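Local structure of Non-reducing end alpha-L-arabinofuranosidase BoGH43B (Bacteroides ovatus, 5JOZ) at residues S217-L223 and W282-G286; Y263-G267 and Q365-N369; V166-L170 and E202-R206; F33-G38 and P60-L65; N397-L401 and A463-V468. The protein hydrolyses terminal non-reducing alpha-L-arabinofuranosides from xyloglucan branches, turning 'S' units into 'X' units as an alpha-L-arabinofuranosidase of glycoside hydrolase family 43. All blocks are in the same frame, centred on the assembly; numbering follows the deposited sequence.

Interaction 1 (S217-L223 and W282-G286); sequences SPVNPVL and WPKVG
Ser-217 and Pro-218 lie together over one face of the Trp-282 indole, and this is where the contact is tightest. Pro-218 CD sits 3.3 Å from the centroid of the five-membered ring, almost on its normal, while Ser-217 CA stands 3.6 Å above the centroid of the six-membered one. The serine hydroxyl is swung to the side opposite its own nitrogen (chi1 175°), where it takes the N-H of Val-219 in an ST turn and reaches water 1, which in turn donates to Pro-283 O.

The Lys-284 amine is held by two backbone carbonyls. The side chain runs out straight and turns only at its last torsion (chi4 78°), bringing NZ to 2.8 Å from Pro-221 O, in the carbonyl plane, and to 3.0 Å from Val-219 O, which it meets from above the plane. The cis peptide before Pro-221 lies between these two carbonyls. Further along, Val-285 N donates to Val-222 O, backbone to backbone.

Packing is looser around partly exposed Val-219, whose CG2 comes no nearer than 4.0 Å to Trp-282 CB, and Pro-218 is itself exposed to solvent. Arg-206 makes a cation-pi contact with the same indole. Strand 283-284 is an outer strand of the fifth propeller blade; Pro-283 and Val-285 rest on its neighbour 269-277, whereas Ser-217 and Val-222 rest on strand 201-207 of the preceding blade.

Interaction 2 (Y263-G267 and Q365-N369); sequences YQHLG and QAAFN
Leu-266 plants its CD1 methyl squarely over the centre of the Phe-368 ring, 3.7 Å from the centroid and 5° off the normal. Its other methyl, CD2, packs 3.6 Å from Gln-365 NE2, so the two branches of the leucine touch two different side chains. His-265 CE1 comes up at the edge of the same phenyl ring, 3.8 Å from Phe-368 CD1, with the two ring planes inclined at 64°.

Water 2 fills the polar corner. It accepts from Gln-365 NE2, donates to Phe-368 O at 2.6 Å, and lies in the plane of the imidazole, 2.9 Å from His-265 NE2. A step further out, Gln-365 NE2 also donates to Ala-367 O (2.9 Å), a bond within its own loop, to the carbonyl two residues on, and Tyr-447 holds the other end of that amide through OE1. Asp-507 takes the N-H of Phe-368. In the loop from the GH43 domain, Gln-264 OE1 receives the N-H of Gly-267.

The loops of the GH43 and concanavalin A-like domains thus meet directly through apolar and ring contacts, while water 2, with its three protein partners, carries the polar link and is part of the buried interdomain contact.

Interaction 3 (V166-L170 and E202-R206); sequences VASGL and EVIQR
Gln-205 makes the direct polar link of this contact: its NE2 donates to Ser-168 O at 2.9 Å, a nearly straight bond (167°) lying in the plane of the amide. The extended chain beyond CG carries the amide across to the other strand. Its oxygen is used as well, since water 3 donates to Gln-205 OE1 and accepts from Ser-168 N at 2.7 Å. Both ends of the amide are thereby tied to the backbone of one residue, which should fix its rotation.

Van der Waals contacts flank these bonds. Ala-167 CB touches Gln-205 OE1 at 3.5 Å, and Leu-170 CD2 rests 3.7 Å from Gln-205 NE2. The apolar pair is formed by the other leucine methyl, CD1, 3.6 Å from Val-203 CG2, the two side chains lying alongside each other and running opposite ways.

Further bonds hold the turn at the end of the first strand: Ser-168 OG donates to Gly-169 O, and Glu-193 takes the N-H of Leu-170. Strand 159-168 is an edge strand of its four-stranded antiparallel sheet and 201-207 belongs to the next such sheet, with Gln-205 also touching Phe-147 of the first. Side chains meeting between successive sheets in this way are the packing of neighbouring blades in the five-bladed beta-propeller of family 43.

Interaction 4 (F33-G38 and P60-L65); sequences FEYFPG and PENNPL
Phe-36, Leu-65 and Asn-63 bury the most surface here. The Phe-36 side chain is directed opposite its own backbone nitrogen (chi1 -176°), which lays the ring alongside segment 60-65. Asn-63 CB comes to the edge of that ring, 4.0 Å from Phe-36 CD1, and the amide of Asn-63 is turned 34° from the ring plane, the two running side by side with their ends pointing opposite ways. At its far end the ring reaches Pro-60, with Phe-36 CZ 4.3 Å from Pro-60 CD.

Leu-65 faces backbone more than side chains. Its CD1 lies 3.6 Å from Glu-34 O and its CD2 the same distance from Phe-33 O, with the CB of Phe-36 a little further off.

Asn-63 supplies the polar part. Its ND2 packs on Gly-38, 3.5 Å from the CA, and donates to water 4 at 3.1 Å; the water donates in turn to Phe-33 O and to Tyr-35 O (2.7 Å). One water thus ties the loop at 60-65 to two carbonyls of segment 33-38. Gln-75 binds the amide oxygen, so both ends of the Asn-63 amide are engaged.

Around this core, Glu-34 forms a salt bridge with Arg-392, and strand 35-36 pairs with 325-326. Segment 33-38 joins two strands of the first propeller blade, and 60-65 leads from that blade to the second. The Phe-33 side chain lies about 4 Å from that of Asp-16, the probable proton acceptor, so one end of segment 33-38 borders the probable GH43 active site, the CB of Phe-33 pointing away from 60-65.

Interaction 5 (N397-L401 and A463-V468); sequences NHYDL and ASTRDV
The Tyr-399 ring carries Ala-463 CB on one face, the methyl 3.6 Å from the ring centroid and 15° off the normal, displaced toward the hydroxyl end. At its edge, in the ring plane, lies Ser-464 O, which accepts a hydrogen bond from Tyr-399 OH at 2.7 Å, also within the plane of the carbonyl. Val-468 CG1 reaches the ring obliquely, 3.7 Å from Tyr-399 CE2. Asp-467 CB touches the phenol oxygen at 3.3 Å, and its carboxylate plane stands at 73° to the ring. With methyl, carbonyl and valine placed around it, the tyrosine is held from several directions, and its buried hydroxyl is satisfied by the backbone.

In the concanavalin A-like domain, a beta-sandwich of two antiparallel sheets, strand 397-406 belongs to one sheet and strand 456-464 to the other. Tyr-399 therefore spans from one sheet to the end of a strand in the other; Tyr-447 and Phe-449, from strand 446-453, pack on it as well.

Just past the strand end, the chain turns through a short 3-10 segment. Ser-464 OG accepts the N-H of Asp-467 in an ST motif and makes a weak bond to Asp-467 OD2. Within the facing strand, the CB of His-398 points away from 463-468; its ND1 donates to Asp-400 OD1 at 2.8 Å, on the syn side but 33° out of the carboxylate plane. Asp-400 has a second partner in Arg-415, with which it forms a salt bridge.

Overall arrangement
Along the chain interaction 4 closes first, then interaction 3; the segments of interactions 1 and 2 alternate (217-223, 263-267, 282-286, 365-369), and interaction 5 comes last. Interactions 1 and 3 are neighbours in the propeller, their centres about 12 Å apart, and both use strand 201-207: Glu-202 pairs its backbone with Val-222 and Leu-223. Together they join the third, fourth and fifth blades. Interaction 4 lies across the chain's centre from interaction 1, about 36 Å between centres, at the first blade and its link to the second. Interactions 2 and 5 also touch, Tyr-263 and His-265 packing on Thr-465, so interaction 5 inside the C-terminal sandwich adjoins the interdomain contact of interaction 2.

Interaction 1 (S217-L223 and W282-G286)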
# COMPACT_ATOMS: atom_id res chain seq x y z
N SER A 217 -17.93 -23.02 -8.60
CA SER A 217 -18.33 -23.50 -7.28
C SER A 217 -19.83 -23.36 -7.09
O SER A 217 -20.40 -22.34 -7.49
CB SER A 217 -17.63 -22.73 -6.17
OG SER A 217 -18.10 -23.12 -4.90
N PRO A 218 -20.47 -24.37 -6.48
CA PRO A 218 -21.88 -24.24 -6.10
C PRO A 218 -22.10 -23.37 -4.85
O PRO A 218 -23.24 -23.07 -4.52
CB PRO A 218 -22.31 -25.69 -5.82
CG PRO A 218 -21.07 -26.38 -5.39
CD PRO A 218 -19.91 -25.68 -6.07
N VAL A 219 -21.03 -23.01 -4.15
CA VAL A 219 -21.14 -22.13 -2.99
C VAL A 219 -20.33 -20.85 -3.20
O VAL A 219 -19.82 -20.27 -2.25
CB VAL A 219 -20.79 -22.87 -1.68
CG1 VAL A 219 -21.73 -24.06 -1.48
CG2 VAL A 219 -19.32 -23.31 -1.62
N ASN A 220 -20.25 -20.38 -4.44
CA ASN A 220 -19.80 -19.01 -4.70
C ASN A 220 -20.76 -17.99 -4.04
O ASN A 220 -21.96 -18.25 -3.98
CB ASN A 220 -19.67 -18.74 -6.20
CG ASN A 220 -18.30 -19.13 -6.74
OD1 ASN A 220 -17.32 -19.16 -5.99
ND2 ASN A 220 -18.23 -19.43 -8.03
N PRO A 221 -20.24 -16.87 -3.53
CA PRO A 221 -18.84 -16.51 -3.51
C PRO A 221 -18.05 -17.10 -2.34
O PRO A 221 -18.64 -17.54 -1.34
CB PRO A 221 -18.89 -14.99 -3.37
CG PRO A 221 -20.10 -14.75 -2.53
CD PRO A 221 -21.06 -15.88 -2.79
N VAL A 222 -16.73 -17.07 -2.46
CA VAL A 222 -15.83 -17.57 -1.42
C VAL A 222 -15.82 -16.60 -0.23
O VAL A 222 -15.92 -17.02 0.93
CB VAL A 222 -14.41 -17.78 -1.98
CG1 VAL A 222 -13.42 -18.10 -0.87
CG2 VAL A 222 -14.44 -18.89 -3.04
N LEU A 223 -15.67 -15.32 -0.53
CA LEU A 223 -15.78 -14.28 0.49
C LEU A 223 -16.32 -13.00 -0.13
O LEU A 223 -15.98 -12.67 -1.26
CB LEU A 223 -14.45 -14.06 1.24
CG LEU A 223 -13.19 -13.89 0.40
CD1 LEU A 223 -12.92 -12.45 -0.00
CD2 LEU A 223 -12.00 -14.42 1.18
N TRP A 282 -15.14 -27.76 -1.93
CA TRP A 282 -15.32 -26.35 -2.28
C TRP A 282 -15.11 -25.46 -1.05
O TRP A 282 -15.68 -25.72 0.02
CB TRP A 282 -16.72 -26.11 -2.86
CG TRP A 282 -16.96 -26.76 -4.19
CD1 TRP A 282 -17.76 -27.83 -4.44
CD2 TRP A 282 -16.40 -26.38 -5.46
NE1 TRP A 282 -17.73 -28.16 -5.77
CE2 TRP A 282 -16.91 -27.27 -6.42
CE3 TRP A 282 -15.51 -25.38 -5.87
CZ2 TRP A 282 -16.57 -27.19 -7.78
CZ3 TRP A 282 -15.17 -25.29 -7.22
CH2 TRP A 282 -15.71 -26.19 -8.16
N PRO A 283 -14.30 -24.39 -1.19
CA PRO A 283 -13.96 -23.56 -0.04
C PRO A 283 -14.94 -22.40 0.19
O PRO A 283 -15.52 -21.87 -0.76
CB PRO A 283 -12.60 -23.01 -0.44
CG PRO A 283 -12.73 -22.80 -1.91
CD PRO A 283 -13.69 -23.86 -2.42
N LYS A 284 -15.12 -22.02 1.45
CA LYS A 284 -15.88 -20.82 1.78
C LYS A 284 -15.47 -20.27 3.14
O LYS A 284 -15.14 -21.02 4.06
CB LYS A 284 -17.38 -21.11 1.76
CG LYS A 284 -18.27 -19.86 1.73
CD LYS A 284 -19.75 -20.22 1.82
CE LYS A 284 -20.66 -19.02 1.54
NZ LYS A 284 -20.82 -18.67 0.10
N VAL A 285 -15.50 -18.94 3.28
CA VAL A 285 -15.31 -18.30 4.58
C VAL A 285 -16.65 -18.31 5.30
O VAL A 285 -17.58 -17.67 4.85
CB VAL A 285 -14.79 -16.85 4.41
CG1 VAL A 285 -14.80 -16.10 5.74
CG2 VAL A 285 -13.40 -16.87 3.78
N GLY A 286 -16.74 -19.05 6.41
CA GLY A 286 -17.97 -19.10 7.21
C GLY A 286 -19.15 -19.73 6.46
O GLY A 286 -18.96 -20.48 5.50
O HOH W 1 -16.95 -21.57 -3.12

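Interaction 2 (Y263-G267 and Q365-N369)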
# COMPACT_ATOMS: atom_id res chain seq x y z
N TYR A 263 -17.61 6.82 3.04
CA TYR A 263 -16.31 7.12 2.42
C TYR A 263 -15.11 6.49 3.15
O TYR A 263 -15.18 6.17 4.34
CB TYR A 263 -16.14 8.65 2.29
CG TYR A 263 -16.18 9.41 3.60
CD1 TYR A 263 -15.02 9.61 4.35
CD2 TYR A 263 -17.37 9.95 4.08
CE1 TYR A 263 -15.05 10.32 5.55
CE2 TYR A 263 -17.42 10.66 5.28
CZ TYR A 263 -16.25 10.84 6.01
OH TYR A 263 -16.29 11.54 7.21
N GLN A 264 -14.02 6.27 2.40
CA GLN A 264 -12.79 5.70 2.96
C GLN A 264 -11.58 6.50 2.50
O GLN A 264 -11.44 6.82 1.32
CB GLN A 264 -12.67 4.19 2.65
CG GLN A 264 -12.31 3.80 1.21
CD GLN A 264 -10.82 3.76 0.94
OE1 GLN A 264 -10.01 4.02 1.82
NE2 GLN A 264 -10.45 3.41 -0.30
N HIS A 265 -10.71 6.82 3.45
CA HIS A 265 -9.49 7.60 3.16
C HIS A 265 -8.18 6.92 3.53
O HIS A 265 -7.15 7.30 3.00
CB HIS A 265 -9.57 9.00 3.80
CG HIS A 265 -9.62 9.00 5.29
ND1 HIS A 265 -10.75 8.64 6.00
CD2 HIS A 265 -8.71 9.38 6.22
CE1 HIS A 265 -10.51 8.77 7.30
NE2 HIS A 265 -9.28 9.21 7.45
N LEU A 266 -8.21 5.91 4.41
CA LEU A 266 -7.00 5.18 4.76
C LEU A 266 -6.51 4.25 3.65
O LEU A 266 -5.36 3.83 3.67
CB LEU A 266 -7.20 4.35 6.03
CG LEU A 266 -7.70 5.05 7.31
CD1 LEU A 266 -7.58 4.08 8.48
CD2 LEU A 266 -6.95 6.34 7.60
N GLY A 267 -7.38 3.93 2.68
CA GLY A 267 -7.02 3.06 1.57
C GLY A 267 -7.56 1.66 1.77
O GLY A 267 -8.26 1.37 2.75
N GLN A 365 -1.13 6.53 6.62
CA GLN A 365 -2.01 6.74 7.77
C GLN A 365 -2.65 5.40 8.16
O GLN A 365 -3.61 4.94 7.53
CB GLN A 365 -3.06 7.80 7.51
CG GLN A 365 -3.74 8.25 8.79
CD GLN A 365 -4.91 9.17 8.55
OE1 GLN A 365 -4.95 9.87 7.54
NE2 GLN A 365 -5.87 9.18 9.47
N ALA A 366 -2.10 4.78 9.19
CA ALA A 366 -2.46 3.44 9.62
C ALA A 366 -3.57 3.40 10.68
O ALA A 366 -3.90 2.31 11.18
CB ALA A 366 -1.21 2.76 10.17
N ALA A 367 -4.13 4.56 11.03
CA ALA A 367 -5.25 4.61 11.97
C ALA A 367 -6.16 5.81 11.72
O ALA A 367 -5.72 6.86 11.24
CB ALA A 367 -4.73 4.64 13.40
N PHE A 368 -7.44 5.64 12.00
CA PHE A 368 -8.37 6.75 11.95
C PHE A 368 -7.95 7.83 12.92
O PHE A 368 -7.83 8.99 12.54
CB PHE A 368 -9.78 6.28 12.25
CG PHE A 368 -10.36 5.43 11.17
CD1 PHE A 368 -10.72 6.00 9.95
CD2 PHE A 368 -10.52 4.06 11.34
CE1 PHE A 368 -11.26 5.22 8.93
CE2 PHE A 368 -11.05 3.28 10.34
CZ PHE A 368 -11.42 3.85 9.13
N ASN A 369 -7.69 7.42 14.17
CA ASN A 369 -7.37 8.33 15.25
C ASN A 369 -5.87 8.35 15.47
O ASN A 369 -5.28 7.35 15.88
CB ASN A 369 -8.10 7.90 16.53
CG ASN A 369 -9.60 7.79 16.32
OD1 ASN A 369 -10.12 6.69 16.12
ND2 ASN A 369 -10.28 8.92 16.29
O HOH W 2 -8.59 9.88 10.23

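Interaction 3 (V166-L170 and E202-R206)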
# COMPACT_ATOMS: atom_id res chain seq x y z
N VAL A 166 -7.97 -20.56 -20.68
CA VAL A 166 -8.39 -21.77 -19.97
C VAL A 166 -9.76 -21.63 -19.27
O VAL A 166 -10.43 -22.63 -19.02
CB VAL A 166 -7.34 -22.23 -18.92
CG1 VAL A 166 -6.02 -22.54 -19.60
CG2 VAL A 166 -7.14 -21.19 -17.81
N ALA A 167 -10.16 -20.42 -18.91
CA ALA A 167 -11.43 -20.20 -18.21
C ALA A 167 -11.82 -18.75 -18.38
O ALA A 167 -11.15 -18.04 -19.11
CB ALA A 167 -11.27 -20.53 -16.72
N SER A 168 -12.90 -18.33 -17.74
CA SER A 168 -13.25 -16.91 -17.71
C SER A 168 -13.90 -16.52 -16.38
O SER A 168 -14.03 -17.34 -15.46
CB SER A 168 -14.15 -16.58 -18.91
OG SER A 168 -15.51 -16.81 -18.63
N GLY A 169 -14.29 -15.26 -16.28
CA GLY A 169 -15.04 -14.79 -15.13
C GLY A 169 -16.42 -15.41 -15.14
O GLY A 169 -16.87 -15.89 -16.19
N LEU A 170 -17.07 -15.39 -13.98
CA LEU A 170 -18.34 -16.08 -13.74
C LEU A 170 -19.58 -15.17 -13.76
O LEU A 170 -20.57 -15.49 -13.12
CB LEU A 170 -18.26 -16.82 -12.41
CG LEU A 170 -17.00 -17.68 -12.22
CD1 LEU A 170 -17.01 -18.37 -10.86
CD2 LEU A 170 -16.87 -18.70 -13.35
N GLU A 202 -15.02 -12.60 -3.94
CA GLU A 202 -14.08 -13.61 -4.43
C GLU A 202 -14.90 -14.80 -4.88
O GLU A 202 -15.85 -15.19 -4.20
CB GLU A 202 -13.10 -14.03 -3.35
CG GLU A 202 -11.89 -14.78 -3.87
CD GLU A 202 -10.86 -13.91 -4.57
OE1 GLU A 202 -10.94 -12.67 -4.51
OE2 GLU A 202 -9.94 -14.48 -5.18
N VAL A 203 -14.53 -15.38 -6.02
CA VAL A 203 -15.21 -16.56 -6.58
C VAL A 203 -14.18 -17.62 -6.95
O VAL A 203 -13.00 -17.32 -7.08
CB VAL A 203 -16.11 -16.20 -7.80
CG1 VAL A 203 -17.12 -15.13 -7.43
CG2 VAL A 203 -15.29 -15.78 -9.03
N ILE A 204 -14.63 -18.86 -7.12
CA ILE A 204 -13.70 -19.95 -7.46
C ILE A 204 -14.30 -20.94 -8.46
O ILE A 204 -15.52 -21.04 -8.60
CB ILE A 204 -13.18 -20.64 -6.18
CG1 ILE A 204 -11.90 -21.45 -6.46
CG2 ILE A 204 -14.26 -21.47 -5.51
CD1 ILE A 204 -11.16 -21.89 -5.21
N GLN A 205 -13.42 -21.62 -9.19
CA GLN A 205 -13.79 -22.68 -10.13
C GLN A 205 -12.65 -23.70 -10.20
O GLN A 205 -11.52 -23.40 -9.79
CB GLN A 205 -14.07 -22.09 -11.52
CG GLN A 205 -12.95 -21.22 -12.07
CD GLN A 205 -13.34 -20.50 -13.34
OE1 GLN A 205 -13.74 -21.13 -14.32
NE2 GLN A 205 -13.23 -19.18 -13.34
N ARG A 206 -12.94 -24.90 -10.70
CA ARG A 206 -11.95 -25.97 -10.72
C ARG A 206 -12.04 -26.90 -11.93
O ARG A 206 -13.06 -26.95 -12.63
CB ARG A 206 -12.02 -26.77 -9.42
CG ARG A 206 -13.01 -27.93 -9.42
CD ARG A 206 -13.28 -28.43 -8.02
NE ARG A 206 -14.34 -29.44 -7.99
CZ ARG A 206 -14.81 -30.02 -6.89
NH1 ARG A 206 -14.34 -29.72 -5.67
NH2 ARG A 206 -15.78 -30.93 -7.00
O HOH W 3 -14.70 -20.03 -16.79

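Interaction 4 (F33-G38 and P60-L65)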
# COMPACT_ATOMS: atom_id res chain seq x y z
N PHE A 33 1.74 1.33 -6.13
CA PHE A 33 1.43 2.34 -7.14
C PHE A 33 2.62 3.31 -7.32
O PHE A 33 3.74 2.84 -7.59
CB PHE A 33 0.07 2.97 -6.80
CG PHE A 33 -1.04 1.96 -6.79
CD1 PHE A 33 -1.63 1.56 -7.98
CD2 PHE A 33 -1.39 1.31 -5.63
CE1 PHE A 33 -2.60 0.57 -8.00
CE2 PHE A 33 -2.36 0.32 -5.64
CZ PHE A 33 -2.97 -0.05 -6.83
N GLU A 34 2.44 4.61 -7.14
CA GLU A 34 3.54 5.57 -7.40
C GLU A 34 4.58 5.65 -6.27
O GLU A 34 5.53 6.44 -6.40
CB GLU A 34 2.99 6.98 -7.70
CG GLU A 34 2.59 7.81 -6.47
CD GLU A 34 1.15 7.62 -6.03
OE1 GLU A 34 0.53 6.57 -6.38
OE2 GLU A 34 0.62 8.53 -5.35
N TYR A 35 4.41 4.89 -5.18
CA TYR A 35 5.26 5.05 -3.99
C TYR A 35 6.50 4.18 -4.00
O TYR A 35 6.44 3.03 -4.44
CB TYR A 35 4.46 4.82 -2.72
CG TYR A 35 3.43 5.90 -2.48
CD1 TYR A 35 3.82 7.18 -2.08
CD2 TYR A 35 2.08 5.66 -2.66
CE1 TYR A 35 2.89 8.19 -1.85
CE2 TYR A 35 1.13 6.65 -2.43
CZ TYR A 35 1.54 7.92 -2.04
OH TYR A 35 0.59 8.89 -1.83
N PHE A 36 7.62 4.75 -3.52
CA PHE A 36 8.94 4.08 -3.51
C PHE A 36 9.48 4.08 -2.08
O PHE A 36 9.31 5.06 -1.38
CB PHE A 36 9.92 4.83 -4.41
CG PHE A 36 11.27 4.17 -4.54
CD1 PHE A 36 11.49 3.22 -5.53
CD2 PHE A 36 12.32 4.50 -3.70
CE1 PHE A 36 12.74 2.61 -5.65
CE2 PHE A 36 13.57 3.91 -3.82
CZ PHE A 36 13.78 2.96 -4.80
N PRO A 37 10.11 3.00 -1.63
CA PRO A 37 10.22 1.72 -2.32
C PRO A 37 8.87 0.98 -2.53
O PRO A 37 7.87 1.25 -1.85
CB PRO A 37 11.19 0.94 -1.44
CG PRO A 37 11.10 1.55 -0.09
CD PRO A 37 10.78 3.00 -0.32
N GLY A 38 8.85 0.11 -3.52
CA GLY A 38 7.62 -0.54 -3.96
C GLY A 38 7.51 -1.91 -3.37
O GLY A 38 8.53 -2.53 -3.03
N PRO A 60 15.90 2.01 -7.98
CA PRO A 60 15.27 2.60 -9.18
C PRO A 60 15.25 1.69 -10.44
O PRO A 60 14.37 1.85 -11.29
CB PRO A 60 16.09 3.88 -9.43
CG PRO A 60 17.38 3.70 -8.69
CD PRO A 60 17.10 2.77 -7.55
N GLU A 61 16.20 0.77 -10.58
CA GLU A 61 16.21 -0.11 -11.77
C GLU A 61 15.11 -1.18 -11.74
O GLU A 61 14.65 -1.60 -12.79
CB GLU A 61 17.59 -0.71 -12.05
CG GLU A 61 18.19 -1.58 -10.95
CD GLU A 61 19.30 -0.90 -10.15
OE1 GLU A 61 19.17 0.31 -9.82
OE2 GLU A 61 20.29 -1.60 -9.82
N ASN A 62 14.68 -1.61 -10.54
CA ASN A 62 13.51 -2.51 -10.41
C ASN A 62 12.17 -1.83 -10.04
O ASN A 62 11.16 -2.52 -9.95
CB ASN A 62 13.81 -3.75 -9.52
CG ASN A 62 14.15 -3.41 -8.08
OD1 ASN A 62 13.85 -2.34 -7.57
ND2 ASN A 62 14.79 -4.36 -7.40
N ASN A 63 12.15 -0.51 -9.84
CA ASN A 63 10.88 0.25 -9.80
C ASN A 63 11.02 1.56 -10.60
O ASN A 63 11.14 2.64 -10.02
CB ASN A 63 10.43 0.52 -8.34
CG ASN A 63 8.90 0.74 -8.19
OD1 ASN A 63 8.14 0.69 -9.16
ND2 ASN A 63 8.46 0.97 -6.96
N PRO A 64 11.01 1.46 -11.94
CA PRO A 64 10.96 2.67 -12.78
C PRO A 64 9.60 3.35 -12.69
O PRO A 64 8.60 2.77 -13.11
CB PRO A 64 11.22 2.14 -14.20
CG PRO A 64 10.86 0.69 -14.15
CD PRO A 64 11.11 0.23 -12.75
N LEU A 65 9.56 4.56 -12.12
CA LEU A 65 8.30 5.23 -11.81
C LEU A 65 8.08 6.61 -12.42
O LEU A 65 6.97 7.13 -12.36
CB LEU A 65 8.13 5.33 -10.29
CG LEU A 65 7.79 4.02 -9.57
CD1 LEU A 65 7.86 4.23 -8.07
CD2 LEU A 65 6.41 3.52 -9.96
O HOH W 4 5.48 1.44 -6.37

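Interaction 5 (N397-L401 and A463-V468)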
# COMPACT_ATOMS: atom_id res chain seq x y z
N ASN A 397 -4.85 16.53 -4.52
CA ASN A 397 -5.63 16.56 -3.28
C ASN A 397 -4.74 16.30 -2.07
O ASN A 397 -4.28 15.18 -1.84
CB ASN A 397 -6.77 15.55 -3.37
CG ASN A 397 -7.86 15.98 -4.36
OD1 ASN A 397 -8.80 16.70 -4.01
ND2 ASN A 397 -7.74 15.51 -5.59
N HIS A 398 -4.50 17.35 -1.30
CA HIS A 398 -3.56 17.30 -0.19
C HIS A 398 -3.67 18.53 0.68
O HIS A 398 -3.91 19.63 0.16
CB HIS A 398 -2.11 17.19 -0.71
CG HIS A 398 -1.72 18.28 -1.66
ND1 HIS A 398 -1.12 19.45 -1.25
CD2 HIS A 398 -1.85 18.38 -3.01
CE1 HIS A 398 -0.89 20.22 -2.29
NE2 HIS A 398 -1.32 19.60 -3.37
N TYR A 399 -3.46 18.36 1.98
CA TYR A 399 -3.47 19.47 2.94
C TYR A 399 -2.05 19.73 3.39
O TYR A 399 -1.38 18.82 3.86
CB TYR A 399 -4.32 19.12 4.16
CG TYR A 399 -5.75 18.70 3.84
CD1 TYR A 399 -6.54 19.43 2.95
CD2 TYR A 399 -6.32 17.59 4.47
CE1 TYR A 399 -7.84 19.07 2.68
CE2 TYR A 399 -7.63 17.21 4.21
CZ TYR A 399 -8.39 17.95 3.32
OH TYR A 399 -9.70 17.60 3.06
N ASP A 400 -1.61 20.98 3.30
CA ASP A 400 -0.21 21.35 3.53
C ASP A 400 -0.04 22.21 4.77
O ASP A 400 -0.47 23.36 4.79
CB ASP A 400 0.31 22.13 2.32
CG ASP A 400 0.37 21.31 1.05
OD1 ASP A 400 0.22 20.07 1.09
OD2 ASP A 400 0.57 21.93 -0.02
N LEU A 401 0.61 21.66 5.79
CA LEU A 401 0.92 22.43 7.00
C LEU A 401 2.38 22.87 6.91
O LEU A 401 3.29 22.14 7.33
CB LEU A 401 0.64 21.61 8.26
CG LEU A 401 1.04 22.25 9.59
CD1 LEU A 401 0.33 23.57 9.79
CD2 LEU A 401 0.77 21.29 10.73
N ALA A 463 -9.65 20.28 8.58
CA ALA A 463 -10.09 19.83 7.25
C ALA A 463 -10.76 18.46 7.35
O ALA A 463 -10.52 17.70 8.30
CB ALA A 463 -8.91 19.79 6.30
N SER A 464 -11.61 18.15 6.37
CA SER A 464 -12.35 16.88 6.36
C SER A 464 -11.51 15.73 5.79
O SER A 464 -10.78 15.89 4.81
CB SER A 464 -13.64 17.02 5.54
OG SER A 464 -13.36 17.18 4.16
N THR A 465 -11.65 14.56 6.41
CA THR A 465 -11.13 13.32 5.85
C THR A 465 -11.91 12.92 4.59
O THR A 465 -11.36 12.30 3.67
CB THR A 465 -11.19 12.17 6.86
OG1 THR A 465 -12.54 12.00 7.31
CG2 THR A 465 -10.29 12.45 8.06
N ARG A 466 -13.19 13.29 4.56
CA ARG A 466 -14.07 13.07 3.41
C ARG A 466 -13.55 13.65 2.09
O ARG A 466 -13.64 13.00 1.05
CB ARG A 466 -15.44 13.68 3.73
CG ARG A 466 -16.56 13.39 2.74
CD ARG A 466 -17.73 14.31 3.03
NE ARG A 466 -17.36 15.71 2.81
CZ ARG A 466 -18.15 16.76 3.02
NH1 ARG A 466 -19.40 16.60 3.45
NH2 ARG A 466 -17.67 17.98 2.78
N ASP A 467 -13.01 14.87 2.14
CA ASP A 467 -12.52 15.52 0.91
C ASP A 467 -11.24 14.89 0.34
O ASP A 467 -10.86 15.20 -0.80
CB ASP A 467 -12.32 17.03 1.11
CG ASP A 467 -13.62 17.82 1.09
OD1 ASP A 467 -14.54 17.48 0.30
OD2 ASP A 467 -13.72 18.80 1.86
N VAL A 468 -10.59 14.01 1.11
CA VAL A 468 -9.44 13.25 0.62
C VAL A 468 -9.75 11.77 0.43
O VAL A 468 -8.84 10.96 0.27
CB VAL A 468 -8.17 13.48 1.49
CG1 VAL A 468 -7.66 14.90 1.29
CG2 VAL A 468 -8.42 13.19 2.97